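PDB 3FJV: uncharacterized novel protein from Burkholderia pseudomallei K96243, which is of unknown function and belongs to the DUF3501 family, its chain built on an antiparallel beta sheet with helices packed around it. Local coordinates for residues A[114-120]-A[164-170]; A[119-125]-A[154-159]. All blocks are in the same frame, centred on the assembly; numbering follows the deposited sequence. Where two conformers were deposited one is given.

Interaction 1: residues A[114-120]-A[164-170]; sequences RVFLRVD and PLSIGCD
Strands 115-119 and 165-169 pair antiparallel within the eight-stranded antiparallel sheet of this DUF3501 protein, 115-119 lying between 125-129 and 165-169, and 165-169 between 115-119 and 176-180. Phe-116 with Gly-168 and Arg-118 with Ser-166 are the hydrogen-bonded pairs, each joined by two backbone bonds, while Val-115 with Cys-169, Leu-117 with Ile-167 and Val-119 with Leu-165 form the non-hydrogen-bonded pairs. The ladder runs one bond further at each end, from Asp-170 N to Arg-114 O and from Asp-120 N to Pro-164 O. On the face carrying Val-115, Leu-117, Val-119, Leu-165, Ile-167 and Cys-169, Leu-165 CD1 touches Leu-117 CD2 at 3.7 Å on the diagonal and CG2 of its directly paired Val-119 at 3.8 Å. Strand 34-37 and helix 153-160 cover parts of this buried face. On the other face, the Phe-116 ring folds over the neighbouring strand. Its chi1 of 65° places CG between the backbone N and the carbonyl carbon, and one ring face receives Gly-168 CA in a CH-pi contact, 3.9 Å from the ring centroid. Gly-168 has no side chain to obstruct the ring, which also meets that of Tyr-126. Near Ser-166, a water donates to Arg-118 O and also bonds Ser-166 OG, tying the serine hydroxyl to the opposite strand. At the far end, Arg-114 and Asp-170 close the ladder with a salt bridge. The arginine chain bends at chi2 and chi3, turning its guanidinium side-on to the carboxylate, planes 15° apart; two nitrogens, one to each oxygen, should limit rotation of both groups. Tyr-126 OH is a further partner of Asp-170 OD2. Both oxygens are met syn, somewhat out of the carboxylate plane, Arg-114 NE to Asp-170 OD1 at 2.7 Å and Arg-114 NH2 to Asp-170 OD2 at 3.0 Å.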
loop_
_atom_site.group_PDB
_atom_site.type_symbol
_atom_site.label_atom_id
_atom_site.label_comp_id
_atom_site.label_asym_id
_atom_site.label_seq_id
_atom_site.Cartn_x
_atom_site.Cartn_y
_atom_site.Cartn_z
ATOM N N ARG A 114 -0.414 -17.864 1.462
ATOM C CA ARG A 114 -0.112 -19.089 0.689
ATOM C C ARG A 114 1.383 -19.332 0.510
ATOM O O ARG A 114 1.774 -20.292 -0.116
ATOM C CB ARG A 114 -0.784 -19.032 -0.675
ATOM C CG ARG A 114 -2.261 -18.754 -0.676
ATOM C CD ARG A 114 -3.033 -19.574 0.321
ATOM N NE ARG A 114 -2.768 -21.013 0.234
ATOM C CZ ARG A 114 -3.347 -21.919 1.019
ATOM N NH1 ARG A 114 -4.240 -21.544 1.904
ATOM N NH2 ARG A 114 -3.059 -23.214 0.894
ATOM N N VAL A 115 2.201 -18.492 1.142
ATOM C CA VAL A 115 3.651 -18.657 1.189
ATOM C C VAL A 115 3.973 -19.569 2.339
ATOM O O VAL A 115 3.551 -19.353 3.443
ATOM C CB VAL A 115 4.390 -17.298 1.379
ATOM C CG1 VAL A 115 5.894 -17.531 1.735
ATOM C CG2 VAL A 115 4.216 -16.418 0.119
ATOM N N PHE A 116 4.765 -20.601 2.085
ATOM C CA PHE A 116 5.130 -21.578 3.113
ATOM C C PHE A 116 6.598 -21.911 3.141
ATOM O O PHE A 116 7.275 -21.876 2.104
ATOM C CB PHE A 116 4.336 -22.869 2.948
ATOM C CG PHE A 116 4.630 -23.619 1.675
ATOM C CD1 PHE A 116 3.979 -23.291 0.518
ATOM C CD2 PHE A 116 5.556 -24.650 1.652
ATOM C CE1 PHE A 116 4.214 -23.959 -0.656
ATOM C CE2 PHE A 116 5.824 -25.324 0.457
ATOM C CZ PHE A 116 5.140 -24.967 -0.698
ATOM N N LEU A 117 7.089 -22.277 4.330
ATOM C CA LEU A 117 8.445 -22.779 4.533
ATOM C C LEU A 117 8.388 -24.270 4.825
ATOM O O LEU A 117 7.417 -24.742 5.428
ATOM C CB LEU A 117 9.073 -22.133 5.814
ATOM C CG LEU A 117 9.652 -20.752 5.863
ATOM C CD1 LEU A 117 10.000 -20.337 7.285
ATOM C CD2 LEU A 117 10.892 -20.722 5.012
ATOM N N ARG A 118 9.443 -25.012 4.508
ATOM C CA ARG A 118 9.556 -26.396 4.973
ATOM C C ARG A 118 10.981 -26.685 5.422
ATOM O O ARG A 118 11.919 -26.575 4.632
ATOM C CB ARG A 118 9.142 -27.381 3.879
ATOM C CG ARG A 118 9.016 -28.808 4.396
ATOM C CD ARG A 118 9.018 -29.856 3.298
ATOM N NE ARG A 118 7.690 -30.134 2.765
ATOM C CZ ARG A 118 6.979 -31.221 3.055
ATOM N NH1 ARG A 118 7.461 -32.134 3.895
ATOM N NH2 ARG A 118 5.782 -31.397 2.503
ATOM N N VAL A 119 11.150 -27.030 6.712
ATOM C CA VAL A 119 12.468 -27.402 7.254
ATOM C C VAL A 119 12.651 -28.876 7.000
ATOM O O VAL A 119 11.883 -29.696 7.503
ATOM C CB VAL A 119 12.581 -27.194 8.780
ATOM C CG1 VAL A 119 13.960 -27.641 9.267
ATOM C CG2 VAL A 119 12.319 -25.768 9.154
ATOM N N ASP A 120 13.642 -29.241 6.197
ATOM C CA ASP A 120 13.889 -30.681 5.916
ATOM C C ASP A 120 12.593 -31.401 5.508
ATOM O O ASP A 120 11.858 -30.914 4.673
ATOM C CB ASP A 120 14.518 -31.319 7.188
ATOM C CG ASP A 120 15.290 -32.620 6.906
ATOM O OD1 ASP A 120 15.887 -32.753 5.810
ATOM O OD2 ASP A 120 15.297 -33.498 7.797
ATOM N N PRO A 164 18.257 -28.511 5.313
ATOM C CA PRO A 164 17.762 -27.647 4.197
ATOM C C PRO A 164 16.503 -26.939 4.589
ATOM O O PRO A 164 15.699 -27.531 5.314
ATOM C CB PRO A 164 17.454 -28.633 3.083
ATOM C CG PRO A 164 18.076 -29.893 3.440
ATOM C CD PRO A 164 18.430 -29.906 4.893
ATOM N N LEU A 165 16.365 -25.670 4.182
ATOM C CA LEU A 165 15.131 -24.933 4.337
ATOM C C LEU A 165 14.618 -24.521 2.952
ATOM O O LEU A 165 15.359 -23.941 2.158
ATOM C CB LEU A 165 15.377 -23.699 5.185
ATOM C CG LEU A 165 14.209 -22.785 5.470
ATOM C CD1 LEU A 165 13.080 -23.494 6.195
ATOM C CD2 LEU A 165 14.745 -21.578 6.257
ATOM N N SER A 166 13.369 -24.850 2.666
ATOM C CA SER A 166 12.767 -24.588 1.357
ATOM C C SER A 166 11.582 -23.635 1.540
ATOM O O SER A 166 10.937 -23.621 2.621
ATOM C CB SER A 166 12.319 -25.944 0.725
ATOM O OG SER A 166 13.464 -26.731 0.496
ATOM N N ILE A 167 11.312 -22.834 0.500
ATOM C CA ILE A 167 10.193 -21.902 0.479
ATOM C C ILE A 167 9.387 -22.099 -0.808
ATOM O O ILE A 167 9.949 -22.328 -1.897
ATOM C CB ILE A 167 10.658 -20.446 0.623
ATOM C CG1 ILE A 167 9.490 -19.490 0.824
ATOM C CG2 ILE A 167 11.461 -19.994 -0.582
ATOM C CD1 ILE A 167 9.969 -18.102 1.154
ATOM N N GLY A 168 8.076 -22.066 -0.679
ATOM C CA GLY A 168 7.162 -22.228 -1.821
ATOM C C GLY A 168 5.950 -21.312 -1.744
ATOM O O GLY A 168 5.786 -20.554 -0.794
ATOM N N CYS A 169 5.110 -21.377 -2.765
ATOM C CA CYS A 169 3.815 -20.709 -2.754
ATOM C C CYS A 169 2.807 -21.578 -3.527
ATOM O O CYS A 169 3.102 -22.015 -4.643
ATOM C CB CYS A 169 3.933 -19.356 -3.458
ATOM S SG CYS A 169 2.416 -18.352 -3.379
ATOM N N ASP A 170 1.615 -21.764 -2.969
ATOM C CA ASP A 170 0.591 -22.568 -3.619
ATOM C C ASP A 170 -0.651 -21.775 -4.002
ATOM O O ASP A 170 -1.687 -22.372 -4.285
ATOM C CB ASP A 170 0.218 -23.805 -2.769
ATOM C CG ASP A 170 -0.492 -23.461 -1.464
ATOM O OD1 ASP A 170 -0.782 -22.269 -1.182
ATOM O OD2 ASP A 170 -0.778 -24.409 -0.712
HETATM O O HOH W 1 13.446 -28.280 2.933
#

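Interaction 2: residues A[119-125]-A[154-159]; sequences VDDEAPV and AMKAKL
Lys-158 NZ faces three carboxylates of the 119-125 segment, making salt bridges to Asp-120 OD2 at 3.1 Å, Asp-121 OD1 at 2.7 Å and Glu-122 OE2 at 2.5 Å, the last so short that its exact length is doubtful. With its chain extended beyond CG, the lysine carries the ammonium from helix 153-160 across to the acids; the side chains of Asp-120 and Asp-121 cross that of Lys-158 at about a right angle, and Asp-120 OD2 is used on its anti side. One ammonium among three acids probably offsets much of their mutual repulsion. Beside this network, the extended selenomethionine side chain of Met-155 runs along the segment. Its CG touches Glu-122 CB, its SE lies 3.5 Å from Val-125 CG2, and its CE lies 3.4 Å from Ala-123 O. Val-119 fills the inner side with both methyls: CG1 reaches Met-155 O at 3.6 Å and Lys-158 CB at 3.8 Å, while CG2 meets Met-155 CB. The acids are gathered by a type II' beta turn from Val-119 to Glu-122, in the connection between strands 115-119 and 125-129, closed by the bond from Glu-122 N to Val-119 O at 3.0 Å. Glu-122 bends at chi2 (-72°), bringing OE2 to the lysine. Farther out, Ala-163 packs against Asp-120 and Lys-158, and Leu-159 packs on Leu-165 of strand 165-169.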
loop_
_atom_site.group_PDB
_atom_site.type_symbol
_atom_site.label_atom_id
_atom_site.label_comp_id
_atom_site.label_asym_id
_atom_site.label_seq_id
_atom_site.Cartn_x
_atom_site.Cartn_y
_atom_site.Cartn_z
ATOM N N VAL A 119 11.150 -27.030 6.712
ATOM C CA VAL A 119 12.468 -27.402 7.254
ATOM C C VAL A 119 12.651 -28.876 7.000
ATOM O O VAL A 119 11.883 -29.696 7.503
ATOM C CB VAL A 119 12.581 -27.194 8.780
ATOM C CG1 VAL A 119 13.960 -27.641 9.267
ATOM C CG2 VAL A 119 12.319 -25.768 9.154
ATOM N N ASP A 120 13.642 -29.241 6.197
ATOM C CA ASP A 120 13.889 -30.681 5.916
ATOM C C ASP A 120 12.593 -31.401 5.508
ATOM O O ASP A 120 11.858 -30.914 4.673
ATOM C CB ASP A 120 14.518 -31.319 7.188
ATOM C CG ASP A 120 15.290 -32.620 6.906
ATOM O OD1 ASP A 120 15.887 -32.753 5.810
ATOM O OD2 ASP A 120 15.297 -33.498 7.797
ATOM N N ASP A 121 12.295 -32.564 6.078
ATOM C CA ASP A 121 11.051 -33.279 5.727
ATOM C C ASP A 121 9.935 -33.063 6.725
ATOM O O ASP A 121 9.027 -33.857 6.819
ATOM C CB ASP A 121 11.309 -34.763 5.573
ATOM C CG ASP A 121 11.814 -35.387 6.841
ATOM O OD1 ASP A 121 12.287 -34.623 7.740
ATOM O OD2 ASP A 121 11.745 -36.633 6.935
ATOM N N GLU A 122 9.947 -31.951 7.446
ATOM C CA GLU A 122 8.889 -31.727 8.429
ATOM C C GLU A 122 7.663 -31.172 7.696
ATOM O O GLU A 122 7.753 -30.874 6.482
ATOM C CB GLU A 122 9.433 -30.775 9.508
ATOM C CG GLU A 122 10.716 -31.299 10.190
ATOM C CD GLU A 122 10.454 -32.484 11.119
ATOM O OE1 GLU A 122 9.367 -32.511 11.742
ATOM O OE2 GLU A 122 11.278 -33.411 11.155
ATOM N N ALA A 123 6.529 -31.063 8.399
ATOM C CA ALA A 123 5.336 -30.467 7.802
ATOM C C ALA A 123 5.629 -29.041 7.342
ATOM O O ALA A 123 6.343 -28.291 8.038
ATOM C CB ALA A 123 4.163 -30.444 8.770
ATOM N N PRO A 124 5.053 -28.638 6.207
ATOM C CA PRO A 124 5.244 -27.242 5.799
ATOM C C PRO A 124 4.592 -26.277 6.793
ATOM O O PRO A 124 3.635 -26.661 7.492
ATOM C CB PRO A 124 4.543 -27.136 4.457
ATOM C CG PRO A 124 3.920 -28.475 4.142
ATOM C CD PRO A 124 4.214 -29.423 5.274
ATOM N N VAL A 125 5.151 -25.072 6.889
ATOM C CA VAL A 125 4.622 -23.991 7.731
ATOM C C VAL A 125 4.185 -22.784 6.876
ATOM O O VAL A 125 4.983 -22.109 6.240
ATOM C CB VAL A 125 5.624 -23.550 8.832
ATOM C CG1 VAL A 125 5.146 -22.186 9.535
ATOM C CG2 VAL A 125 5.815 -24.687 9.839
ATOM N N ALA A 154 10.965 -29.733 16.718
ATOM C CA ALA A 154 11.648 -30.585 15.762
ATOM C C ALA A 154 12.220 -29.756 14.596
ATOM O O ALA A 154 13.337 -29.977 14.178
ATOM C CB ALA A 154 10.730 -31.789 15.303
HETATM N N MSE A 155 11.486 -28.743 14.130
HETATM C CA MSE A 155 11.967 -27.858 13.077
HETATM C C MSE A 155 13.093 -26.963 13.504
HETATM O O MSE A 155 14.072 -26.780 12.791
HETATM C CB MSE A 155 10.784 -27.004 12.582
HETATM C CG MSE A 155 9.688 -27.801 11.961
HETATM SE SE MSE A 155 8.219 -26.551 11.636
HETATM C CE MSE A 155 6.809 -27.965 11.434
ATOM N N LYS A 156 13.001 -26.426 14.728
ATOM C CA LYS A 156 14.076 -25.646 15.246
ATOM C C LYS A 156 15.373 -26.481 15.346
ATOM O O LYS A 156 16.461 -25.993 15.021
ATOM C CB LYS A 156 13.736 -25.084 16.633
ATOM C CG LYS A 156 12.763 -23.956 16.680
ATOM C CD LYS A 156 12.790 -23.470 18.126
ATOM C CE LYS A 156 11.705 -22.573 18.474
ATOM N NZ LYS A 156 11.675 -22.408 19.965
ATOM N N ALA A 157 15.263 -27.711 15.833
ATOM C CA ALA A 157 16.441 -28.547 16.010
ATOM C C ALA A 157 17.143 -28.720 14.623
ATOM O O ALA A 157 18.381 -28.564 14.485
ATOM C CB ALA A 157 16.059 -29.912 16.586
ATOM N N LYS A 158 16.348 -29.107 13.644
ATOM C CA LYS A 158 16.880 -29.485 12.317
ATOM C C LYS A 158 17.482 -28.256 11.662
ATOM O O LYS A 158 18.580 -28.321 11.190
ATOM C CB LYS A 158 15.807 -30.140 11.419
ATOM C CG LYS A 158 15.489 -31.576 11.826
ATOM C CD LYS A 158 14.546 -32.230 10.918
ATOM C CE LYS A 158 14.413 -33.709 11.193
ATOM N NZ LYS A 158 13.416 -34.186 10.161
ATOM N N LEU A 159 16.798 -27.117 11.740
ATOM C CA LEU A 159 17.314 -25.898 11.150
ATOM C C LEU A 159 18.666 -25.466 11.748
ATOM O O LEU A 159 19.651 -25.183 11.016
ATOM C CB LEU A 159 16.279 -24.780 11.295
ATOM C CG LEU A 159 16.497 -23.551 10.458
ATOM C CD1 LEU A 159 16.503 -23.928 8.966
ATOM C CD2 LEU A 159 15.453 -22.486 10.802
#

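Following the chain from the N terminus, the first segment met, after several helices and strands, is 114-120 of interaction 1, which passes directly into 119-125, the opening segment of interaction 2; Val-119 and Asp-120 belong to both. The chain then runs through strands 125-129 and 144-150 to helix 153-160, where 154-159 closes the shorter loop of interaction 2. A few residues later, 164-170 closes the longer loop of interaction 1 around it, so the two contacts nest rather than cross. Interaction 1 joins neighbouring strands of the sheet, whereas interaction 2 ties the turn at one end of strand 115-119 to the helix preceding strand 165-169. Their centres lie about 10 Å apart.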